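Local structure of methylocystis parvus OBBP MbnE (Methylocystis parvus OBBP, 5ICQ) at residues Asp57-Val68 with Pro600-Asn609; Ser365-Ser373 with Tyr499-Gln509. The protein probably binds the copper-chelating peptide methanobactin in the periplasm, as a solute-binding protein of family 5 serving methanobactin transport. All blocks are in the same frame, centred on the assembly; numbering follows the deposited sequence.

Interaction 1: Asp57-Val68 with Pro600-Asn609. With SO4 (sulfate ion), chain B.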
loop_
_atom_site.group_PDB
_atom_site.type_symbol
_atom_site.label_atom_id
_atom_site.label_comp_id
_atom_site.label_asym_id
_atom_site.label_seq_id
_atom_site.Cartn_x
_atom_site.Cartn_y
_atom_site.Cartn_z
ATOM N N ASP A 57 23.539 5.452 -3.474
ATOM C CA ASP A 57 24.910 5.927 -3.296
ATOM C C ASP A 57 25.772 5.389 -4.428
ATOM O O ASP A 57 26.062 4.184 -4.461
ATOM C CB ASP A 57 25.472 5.495 -1.938
ATOM C CG ASP A 57 26.799 6.175 -1.612
ATOM O OD1 ASP A 57 27.531 6.565 -2.550
ATOM O OD2 ASP A 57 27.105 6.315 -0.413
ATOM N N PRO A 58 26.216 6.230 -5.364
ATOM C CA PRO A 58 27.055 5.724 -6.460
ATOM C C PRO A 58 28.376 5.135 -5.994
ATOM O O PRO A 58 28.989 4.376 -6.746
ATOM C CB PRO A 58 27.266 6.958 -7.350
ATOM C CG PRO A 58 26.915 8.131 -6.501
ATOM C CD PRO A 58 25.904 7.661 -5.504
ATOM N N ALA A 59 28.821 5.435 -4.776
ATOM C CA ALA A 59 30.032 4.805 -4.263
ATOM C C ALA A 59 29.781 3.430 -3.648
ATOM O O ALA A 59 30.722 2.831 -3.115
ATOM C CB ALA A 59 30.710 5.714 -3.230
ATOM N N ALA A 60 28.550 2.919 -3.705
ATOM C CA ALA A 60 28.271 1.588 -3.175
ATOM C C ALA A 60 29.217 0.566 -3.787
ATOM O O ALA A 60 29.490 0.589 -4.992
ATOM C CB ALA A 60 26.817 1.195 -3.467
ATOM N N LYS A 61 29.728 -0.332 -2.947
ATOM C CA LYS A 61 30.657 -1.353 -3.410
ATOM C C LYS A 61 29.913 -2.531 -4.030
ATOM O O LYS A 61 28.824 -2.902 -3.590
ATOM C CB LYS A 61 31.525 -1.824 -2.250
ATOM C CG LYS A 61 32.471 -0.729 -1.770
ATOM C CD LYS A 61 32.947 -0.972 -0.360
ATOM C CE LYS A 61 33.816 0.184 0.126
ATOM N NZ LYS A 61 34.092 0.103 1.589
ATOM N N LYS A 62 30.525 -3.139 -5.049
ATOM C CA LYS A 62 29.949 -4.306 -5.710
ATOM C C LYS A 62 30.554 -5.596 -5.171
ATOM O O LYS A 62 31.752 -5.657 -4.878
ATOM C CB LYS A 62 30.167 -4.235 -7.222
ATOM C CG LYS A 62 29.725 -2.924 -7.844
ATOM C CD LYS A 62 28.205 -2.770 -7.836
ATOM C CE LYS A 62 27.787 -1.404 -8.391
ATOM N NZ LYS A 62 26.310 -1.180 -8.341
ATOM N N GLY A 63 29.722 -6.627 -5.058
ATOM C CA GLY A 63 30.172 -7.949 -4.667
ATOM C C GLY A 63 29.348 -8.522 -3.530
ATOM O O GLY A 63 28.547 -7.841 -2.892
ATOM N N GLY A 64 29.565 -9.812 -3.296
ATOM C CA GLY A 64 29.014 -10.486 -2.140
ATOM C C GLY A 64 27.628 -11.059 -2.377
ATOM O O GLY A 64 26.953 -10.775 -3.370
ATOM N N ARG A 65 27.202 -11.899 -1.434
ATOM C CA ARG A 65 25.884 -12.518 -1.464
ATOM C C ARG A 65 25.027 -11.950 -0.343
ATOM O O ARG A 65 25.433 -11.976 0.824
ATOM C CB ARG A 65 25.987 -14.037 -1.319
ATOM C CG ARG A 65 24.635 -14.737 -1.114
ATOM C CD ARG A 65 24.763 -16.272 -1.048
ATOM N NE ARG A 65 25.220 -16.847 -2.314
ATOM C CZ ARG A 65 25.079 -18.127 -2.649
ATOM N NH1 ARG A 65 24.482 -18.967 -1.813
ATOM N NH2 ARG A 65 25.527 -18.570 -3.823
ATOM N N LEU A 66 23.846 -11.446 -0.688
ATOM C CA LEU A 66 22.863 -11.056 0.322
ATOM C C LEU A 66 21.954 -12.240 0.615
ATOM O O LEU A 66 21.421 -12.857 -0.311
ATOM C CB LEU A 66 22.022 -9.870 -0.149
ATOM C CG LEU A 66 20.848 -9.430 0.742
ATOM C CD1 LEU A 66 21.350 -8.834 2.073
ATOM C CD2 LEU A 66 19.966 -8.431 -0.008
ATOM N N ARG A 67 21.771 -12.556 1.896
ATOM C CA ARG A 67 20.855 -13.612 2.305
ATOM C C ARG A 67 19.602 -12.954 2.862
ATOM O O ARG A 67 19.647 -12.307 3.919
ATOM C CB ARG A 67 21.485 -14.554 3.330
ATOM C CG ARG A 67 22.574 -15.468 2.763
ATOM C CD ARG A 67 23.936 -14.808 2.857
ATOM N NE ARG A 67 24.139 -14.235 4.181
ATOM C CZ ARG A 67 24.517 -14.924 5.252
ATOM N NH1 ARG A 67 24.759 -16.226 5.159
ATOM N NH2 ARG A 67 24.659 -14.301 6.416
ATOM N N VAL A 68 18.497 -13.138 2.142
ATOM C CA VAL A 68 17.186 -12.580 2.447
ATOM C C VAL A 68 16.288 -13.706 2.938
ATOM O O VAL A 68 16.324 -14.819 2.398
ATOM C CB VAL A 68 16.593 -11.915 1.184
ATOM C CG1 VAL A 68 15.115 -11.631 1.354
ATOM C CG2 VAL A 68 17.356 -10.644 0.850
ATOM N N PRO A 600 12.392 -5.847 -0.860
ATOM C CA PRO A 600 12.758 -7.116 -0.209
ATOM C C PRO A 600 14.197 -7.535 -0.458
ATOM O O PRO A 600 14.763 -8.265 0.367
ATOM C CB PRO A 600 11.765 -8.123 -0.814
ATOM C CG PRO A 600 11.373 -7.509 -2.133
ATOM C CD PRO A 600 11.355 -6.025 -1.892
ATOM N N THR A 601 14.824 -7.087 -1.550
ATOM C CA THR A 601 16.208 -7.457 -1.822
ATOM C C THR A 601 17.180 -6.297 -1.634
ATOM O O THR A 601 18.334 -6.394 -2.078
ATOM C CB THR A 601 16.341 -8.023 -3.237
ATOM O OG1 THR A 601 16.002 -7.010 -4.186
ATOM C CG2 THR A 601 15.411 -9.227 -3.422
ATOM N N LEU A 602 16.752 -5.213 -0.988
ATOM C CA LEU A 602 17.660 -4.149 -0.534
ATOM C C LEU A 602 18.505 -3.599 -1.687
ATOM O O LEU A 602 19.738 -3.560 -1.627
ATOM C CB LEU A 602 18.557 -4.663 0.599
ATOM C CG LEU A 602 17.823 -5.287 1.794
ATOM C CD1 LEU A 602 18.822 -5.703 2.893
ATOM C CD2 LEU A 602 16.781 -4.339 2.352
ATOM N N GLU A 603 17.815 -3.148 -2.745
ATOM C CA GLU A 603 18.531 -2.731 -3.953
ATOM C C GLU A 603 19.534 -1.607 -3.700
ATOM O O GLU A 603 20.514 -1.488 -4.447
ATOM C CB GLU A 603 17.550 -2.300 -5.045
ATOM C CG GLU A 603 16.522 -1.303 -4.608
ATOM C CD GLU A 603 15.174 -1.961 -4.349
ATOM O OE1 GLU A 603 15.140 -3.040 -3.706
ATOM O OE2 GLU A 603 14.151 -1.407 -4.813
ATOM N N SER A 604 19.314 -0.758 -2.690
ATOM C CA SER A 604 20.273 0.322 -2.439
ATOM C C SER A 604 21.391 -0.053 -1.464
ATOM O O SER A 604 22.339 0.727 -1.304
ATOM C CB SER A 604 19.552 1.576 -1.914
ATOM O OG SER A 604 19.008 1.351 -0.622
ATOM N N TRP A 605 21.326 -1.213 -0.826
ATOM C CA TRP A 605 22.338 -1.586 0.153
ATOM C C TRP A 605 23.541 -2.233 -0.528
ATOM O O TRP A 605 23.536 -2.511 -1.733
ATOM C CB TRP A 605 21.762 -2.547 1.194
ATOM C CG TRP A 605 20.703 -1.989 2.102
ATOM C CD1 TRP A 605 19.567 -1.323 1.737
ATOM C CD2 TRP A 605 20.637 -2.140 3.532
ATOM N NE1 TRP A 605 18.817 -1.018 2.855
ATOM C CE2 TRP A 605 19.453 -1.505 3.966
ATOM C CE3 TRP A 605 21.484 -2.717 4.486
ATOM C CZ2 TRP A 605 19.080 -1.451 5.317
ATOM C CZ3 TRP A 605 21.118 -2.651 5.832
ATOM C CH2 TRP A 605 19.926 -2.030 6.231
ATOM N N TRP A 606 24.587 -2.479 0.257
ATOM C CA TRP A 606 25.775 -3.131 -0.291
ATOM C C TRP A 606 26.590 -3.758 0.832
ATOM O O TRP A 606 26.365 -3.495 2.013
ATOM C CB TRP A 606 26.628 -2.152 -1.108
ATOM C CG TRP A 606 27.325 -1.028 -0.336
ATOM C CD1 TRP A 606 28.598 -1.046 0.178
ATOM C CD2 TRP A 606 26.800 0.280 -0.058
ATOM N NE1 TRP A 606 28.884 0.164 0.776
ATOM C CE2 TRP A 606 27.797 0.992 0.646
ATOM C CE3 TRP A 606 25.573 0.914 -0.322
ATOM C CZ2 TRP A 606 27.615 2.303 1.079
ATOM C CZ3 TRP A 606 25.397 2.221 0.107
ATOM C CH2 TRP A 606 26.411 2.900 0.805
ATOM N N ARG A 607 27.539 -4.609 0.438
ATOM C CA ARG A 607 28.412 -5.288 1.391
ATOM C C ARG A 607 29.563 -4.372 1.791
ATOM O O ARG A 607 30.250 -3.808 0.934
ATOM C CB ARG A 607 28.953 -6.580 0.781
ATOM C CG ARG A 607 29.872 -7.373 1.707
ATOM C CD ARG A 607 30.605 -8.487 0.962
ATOM N NE ARG A 607 31.472 -7.969 -0.094
ATOM C CZ ARG A 607 32.166 -8.730 -0.936
ATOM N NH1 ARG A 607 32.103 -10.051 -0.849
ATOM N NH2 ARG A 607 32.927 -8.165 -1.865
ATOM N N LYS A 608 29.776 -4.223 3.089
ATOM C CA LYS A 608 30.829 -3.333 3.565
ATOM C C LYS A 608 32.200 -3.924 3.249
ATOM O O LYS A 608 32.402 -5.138 3.327
ATOM C CB LYS A 608 30.677 -3.111 5.069
ATOM C CG LYS A 608 31.510 -1.980 5.622
ATOM C CD LYS A 608 30.952 -1.505 6.949
ATOM C CE LYS A 608 30.923 -2.627 7.966
ATOM N NZ LYS A 608 30.346 -2.166 9.263
ATOM N N ASN A 609 33.148 -3.076 2.874
ATOM C CA ASN A 609 34.491 -3.612 2.635
ATOM C C ASN A 609 35.336 -3.564 3.909
ATOM O O ASN A 609 35.267 -4.470 4.740
ATOM C CB ASN A 609 35.201 -2.867 1.507
ATOM C CG ASN A 609 36.026 -3.792 0.628
ATOM O OD1 ASN A 609 35.839 -5.012 0.644
ATOM N ND2 ASN A 609 36.941 -3.216 -0.146
HETATM S S SO4 B . 24.660 -22.359 -3.563
HETATM O O1 SO4 B . 24.479 -22.730 -4.961
HETATM O O2 SO4 B . 23.706 -23.065 -2.715
HETATM O O3 SO4 B . 26.012 -22.697 -3.123
HETATM O O4 SO4 B . 24.452 -20.925 -3.442
HETATM O O HOH W 1 22.949 2.724 -3.005
HETATM O O HOH W 2 27.784 -5.163 -2.389
HETATM O O HOH W 3 31.329 0.588 2.194
HETATM O O HOH W 4 33.355 -5.176 -2.923
#

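Interaction 2: Ser365-Ser373 with Tyr499-Gln509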
loop_
_atom_site.group_PDB
_atom_site.type_symbol
_atom_site.label_atom_id
_atom_site.label_comp_id
_atom_site.label_asym_id
_atom_site.label_seq_id
_atom_site.Cartn_x
_atom_site.Cartn_y
_atom_site.Cartn_z
ATOM N N SER A 365 -6.319 9.448 10.823
ATOM C CA SER A 365 -6.598 9.962 9.492
ATOM C C SER A 365 -6.467 8.803 8.520
ATOM O O SER A 365 -5.771 7.824 8.804
ATOM C CB SER A 365 -5.624 11.103 9.138
ATOM O OG SER A 365 -5.575 11.349 7.744
ATOM N N PHE A 366 -7.159 8.908 7.384
ATOM C CA PHE A 366 -6.941 7.927 6.328
ATOM C C PHE A 366 -5.603 8.111 5.629
ATOM O O PHE A 366 -5.192 7.221 4.882
ATOM C CB PHE A 366 -8.085 7.974 5.306
ATOM C CG PHE A 366 -9.337 7.332 5.811
ATOM C CD1 PHE A 366 -10.257 8.058 6.549
ATOM C CD2 PHE A 366 -9.549 5.969 5.614
ATOM C CE1 PHE A 366 -11.405 7.436 7.067
ATOM C CE2 PHE A 366 -10.685 5.354 6.106
ATOM C CZ PHE A 366 -11.614 6.089 6.829
ATOM N N PHE A 367 -4.915 9.227 5.864
ATOM C CA PHE A 367 -3.578 9.472 5.321
ATOM C C PHE A 367 -2.713 10.038 6.444
ATOM O O PHE A 367 -2.174 11.138 6.360
ATOM C CB PHE A 367 -3.646 10.409 4.110
ATOM C CG PHE A 367 -4.535 9.896 3.028
ATOM C CD1 PHE A 367 -4.039 9.043 2.051
ATOM C CD2 PHE A 367 -5.885 10.216 3.017
ATOM C CE1 PHE A 367 -4.869 8.541 1.072
ATOM C CE2 PHE A 367 -6.721 9.719 2.036
ATOM C CZ PHE A 367 -6.213 8.877 1.067
ATOM N N ASP A 368 -2.573 9.256 7.515
ATOM C CA ASP A 368 -2.061 9.790 8.771
ATOM C C ASP A 368 -0.559 10.060 8.689
ATOM O O ASP A 368 0.168 9.443 7.904
ATOM C CB ASP A 368 -2.365 8.814 9.918
ATOM C CG ASP A 368 -2.454 9.501 11.261
ATOM O OD1 ASP A 368 -2.429 10.742 11.296
ATOM O OD2 ASP A 368 -2.568 8.798 12.286
ATOM N N GLU A 369 -0.104 11.001 9.520
ATOM C CA GLU A 369 1.314 11.345 9.654
ATOM C C GLU A 369 1.928 11.726 8.309
ATOM O O GLU A 369 2.992 11.237 7.922
ATOM C CB GLU A 369 2.089 10.195 10.304
ATOM C CG GLU A 369 1.565 9.801 11.668
ATOM C CD GLU A 369 2.612 9.055 12.473
ATOM O OE1 GLU A 369 2.290 7.997 13.044
ATOM O OE2 GLU A 369 3.769 9.531 12.521
ATOM N N SER A 370 1.244 12.601 7.579
ATOM C CA SER A 370 1.746 12.981 6.267
ATOM C C SER A 370 1.120 14.302 5.867
ATOM O O SER A 370 0.197 14.805 6.520
ATOM C CB SER A 370 1.466 11.897 5.217
ATOM O OG SER A 370 0.232 12.100 4.553
ATOM N N GLU A 371 1.641 14.858 4.770
ATOM C CA GLU A 371 1.133 16.121 4.262
ATOM C C GLU A 371 -0.298 16.000 3.758
ATOM O O GLU A 371 -0.966 17.026 3.594
ATOM C CB GLU A 371 2.019 16.625 3.122
ATOM C CG GLU A 371 1.650 15.991 1.800
ATOM C CD GLU A 371 2.685 16.188 0.727
ATOM O OE1 GLU A 371 2.912 15.227 -0.037
ATOM O OE2 GLU A 371 3.264 17.293 0.640
ATOM N N LEU A 372 -0.764 14.779 3.471
ATOM C CA LEU A 372 -2.115 14.571 2.963
ATOM C C LEU A 372 -3.164 14.554 4.060
ATOM O O LEU A 372 -4.359 14.560 3.748
ATOM C CB LEU A 372 -2.198 13.251 2.188
ATOM C CG LEU A 372 -1.259 13.115 0.987
ATOM C CD1 LEU A 372 -1.411 11.727 0.374
ATOM C CD2 LEU A 372 -1.549 14.193 -0.049
ATOM N N SER A 373 -2.746 14.537 5.319
ATOM C CA SER A 373 -3.660 14.346 6.437
ATOM C C SER A 373 -4.448 15.614 6.743
ATOM O O SER A 373 -3.899 16.720 6.717
ATOM C CB SER A 373 -2.859 13.934 7.674
ATOM O OG SER A 373 -3.728 13.681 8.750
ATOM N N TYR A 499 -7.659 -0.160 4.910
ATOM C CA TYR A 499 -7.676 0.852 3.839
ATOM C C TYR A 499 -6.269 1.452 3.800
ATOM O O TYR A 499 -6.040 2.519 4.360
ATOM C CB TYR A 499 -8.737 1.930 4.102
ATOM C CG TYR A 499 -10.132 1.364 4.214
ATOM C CD1 TYR A 499 -10.613 0.875 5.425
ATOM C CD2 TYR A 499 -10.952 1.282 3.097
ATOM C CE1 TYR A 499 -11.890 0.333 5.524
ATOM C CE2 TYR A 499 -12.239 0.753 3.189
ATOM C CZ TYR A 499 -12.698 0.288 4.408
ATOM O OH TYR A 499 -13.965 -0.254 4.511
ATOM N N VAL A 500 -5.327 0.743 3.171
ATOM C CA VAL A 500 -3.916 1.129 3.264
ATOM C C VAL A 500 -3.697 2.482 2.601
ATOM O O VAL A 500 -4.054 2.678 1.434
ATOM C CB VAL A 500 -3.021 0.057 2.621
ATOM C CG1 VAL A 500 -1.579 0.577 2.492
ATOM C CG2 VAL A 500 -3.048 -1.241 3.424
ATOM N N ALA A 501 -3.098 3.421 3.341
ATOM C CA ALA A 501 -2.815 4.747 2.800
ATOM C C ALA A 501 -1.675 4.694 1.794
ATOM O O ALA A 501 -0.725 3.923 1.933
ATOM C CB ALA A 501 -2.437 5.735 3.909
ATOM N N SER A 502 -1.761 5.546 0.785
ATOM C CA SER A 502 -0.701 5.687 -0.194
ATOM C C SER A 502 -0.338 7.160 -0.288
ATOM O O SER A 502 -1.149 8.029 0.038
ATOM C CB SER A 502 -1.141 5.122 -1.553
ATOM O OG SER A 502 -0.910 6.024 -2.610
ATOM N N ALA A 503 0.901 7.438 -0.699
ATOM C CA ALA A 503 1.324 8.819 -0.888
ATOM C C ALA A 503 0.701 9.462 -2.118
ATOM O O ALA A 503 0.814 10.678 -2.279
ATOM C CB ALA A 503 2.853 8.896 -0.991
ATOM N N SER A 504 0.067 8.688 -2.998
ATOM C CA SER A 504 -0.570 9.239 -4.196
ATOM C C SER A 504 -1.880 8.507 -4.430
ATOM O O SER A 504 -2.007 7.721 -5.371
ATOM C CB SER A 504 0.356 9.125 -5.413
ATOM O OG SER A 504 -0.117 9.935 -6.488
ATOM N N PRO A 505 -2.888 8.749 -3.587
ATOM C CA PRO A 505 -4.167 8.047 -3.751
ATOM C C PRO A 505 -4.778 8.321 -5.114
ATOM O O PRO A 505 -4.702 9.434 -5.643
ATOM C CB PRO A 505 -5.035 8.605 -2.617
ATOM C CG PRO A 505 -4.375 9.886 -2.204
ATOM C CD PRO A 505 -2.909 9.686 -2.454
ATOM N N GLY A 506 -5.359 7.283 -5.697
ATOM C CA GLY A 506 -5.840 7.346 -7.072
ATOM C C GLY A 506 -7.072 6.515 -7.278
ATOM O O GLY A 506 -7.979 6.508 -6.432
ATOM N N ASN A 507 -7.120 5.802 -8.408
ATOM C CA ASN A 507 -8.336 5.096 -8.794
ATOM C C ASN A 507 -8.740 4.033 -7.777
ATOM O O ASN A 507 -9.922 3.682 -7.707
ATOM C CB ASN A 507 -8.159 4.467 -10.187
ATOM C CG ASN A 507 -8.088 5.511 -11.304
ATOM O OD1 ASN A 507 -8.789 6.521 -11.270
ATOM N ND2 ASN A 507 -7.245 5.259 -12.304
ATOM N N GLU A 508 -7.805 3.530 -6.965
ATOM C CA GLU A 508 -8.181 2.541 -5.962
ATOM C C GLU A 508 -9.130 3.115 -4.916
ATOM O O GLU A 508 -9.825 2.347 -4.240
ATOM C CB GLU A 508 -6.938 1.957 -5.278
ATOM C CG GLU A 508 -6.358 2.803 -4.156
ATOM C CD GLU A 508 -5.638 4.046 -4.668
ATOM O OE1 GLU A 508 -5.316 4.103 -5.874
ATOM O OE2 GLU A 508 -5.414 4.977 -3.863
ATOM N N GLN A 509 -9.185 4.441 -4.765
ATOM C CA GLN A 509 -10.140 5.015 -3.821
ATOM C C GLN A 509 -11.575 4.750 -4.251
ATOM O O GLN A 509 -12.466 4.627 -3.401
ATOM C CB GLN A 509 -9.918 6.524 -3.673
ATOM C CG GLN A 509 -8.557 6.906 -3.046
ATOM C CD GLN A 509 -8.291 6.211 -1.721
ATOM O OE1 GLN A 509 -9.111 6.263 -0.799
ATOM N NE2 GLN A 509 -7.141 5.540 -1.624
HETATM O O HOH W 5 -6.458 5.191 3.360
HETATM O O HOH W 6 1.512 13.251 -2.311
HETATM O O HOH W 7 2.171 12.178 -0.377
#

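Interaction 1: Asp57-Val68 with Pro600-Asn609
The indole of W606 lies against A60, with A60 CA 3.8 Å from the centroid of the five-membered ring and 16° off its normal, a CH-pi contact over the face. Here the C-terminal tail of a family 5 solute-binding protein closes on the chain leading into edge strand 65-71 of a mixed sheet. A60 CB reaches W606 CE3 at 3.4 Å, while the carboxylate of D57 stands almost upright to the ring plane (83°). Chi1 of 68° sets W606 CG between its backbone N and carbonyl carbon, which swings the ring over the type I turn D57-A60. Were W606 replaced by an alanine, the cover over A60 would probably be lost, and the water shared with K61 NZ would lose its indole N-H partner. Next along, the R607 guanidinium lies with one face over the G63-G64 peptide, G63 C being 3.8 Å above its plane. No direct hydrogen bond joins the segments; waters bridge them instead, one linking K61 O, G63 O and R607 N. Deeper down, L66 and L602 cross at about a right angle. Outside the segments, N259 OD1 is hydrogen-bonded to K62 NZ. Within them, L66 CD2 ends 3.3 Å from T601 O.

Interaction 2: Ser365-Ser373 with Tyr499-Gln509
F367 and P505 form the dense centre of this contact: F367 CE1 comes to 3.6 Å from P505 CG, ring and pyrrolidine crossing obliquely. With CG anti to the carbonyl carbon (chi1 -57°), the phenyl group reaches across to 499-509, where S502 O lies near the ring plane at its edge, 3.7 Å from F367 CD1. L372 closes the same patch with one branch, its CD1 lying 3.6 Å from A503 O and 3.8 Å from P505 CD. The backbones approach most closely at F367 and A501, and the methyl of A501 sits 3.3 Å from F366 O. Across this contact F366 packs more loosely, F366 CD2 at its ring edge lying 4.4 Å from Y499 CB.

No direct hydrogen bond crosses; water makes the polar links. A single water joins the carbonyls of the buried residues F366 and Y499, donating to both. The looser side is at partly exposed E371, which makes no direct contact across the segments. Two waters lie between A503 O and E371 OE1, nearer the former; they face more acceptors than they have protons for, and one link to E371 OE1 is weak. S365, S370 and S502 each form an ST turn, and E508 OE2 accepts from G506 N and Q509 NE2. Q509 OE1 is taken by Y557.

This loop-to-loop contact joins the chain after strand 361-362 to the connection between strand 494-498 and helix 508-513. Helix 547-563 packs on F366, F367 and P505 through L561, L562, V554 and F550, and V567 of strand 567-572 touches F366 and Y499.

Overall arrangement
Interaction 2 is nested inside the long chain loop closed by interaction 1, which joins residues 57-68 to the tail 600-609 across 531 intervening residues. Their centres are 31 Å apart and their nearest atoms about 15 Å. Interaction 1 is peripheral, 25 Å from the chain centre; its segments supply residues of the outermost strand 65-71 of the four-stranded mixed sheet and strand 606-607, paired antiparallel with 584-585. Interaction 2 is buried, 9 Å from that centre, next to the sheet containing strands 361-362, 494-498 and 567-572. The C-terminal tail thus returns to the N-terminal part of the fold, consistent with a lobe built from both chain ends, as in other family 5 solute-binding proteins.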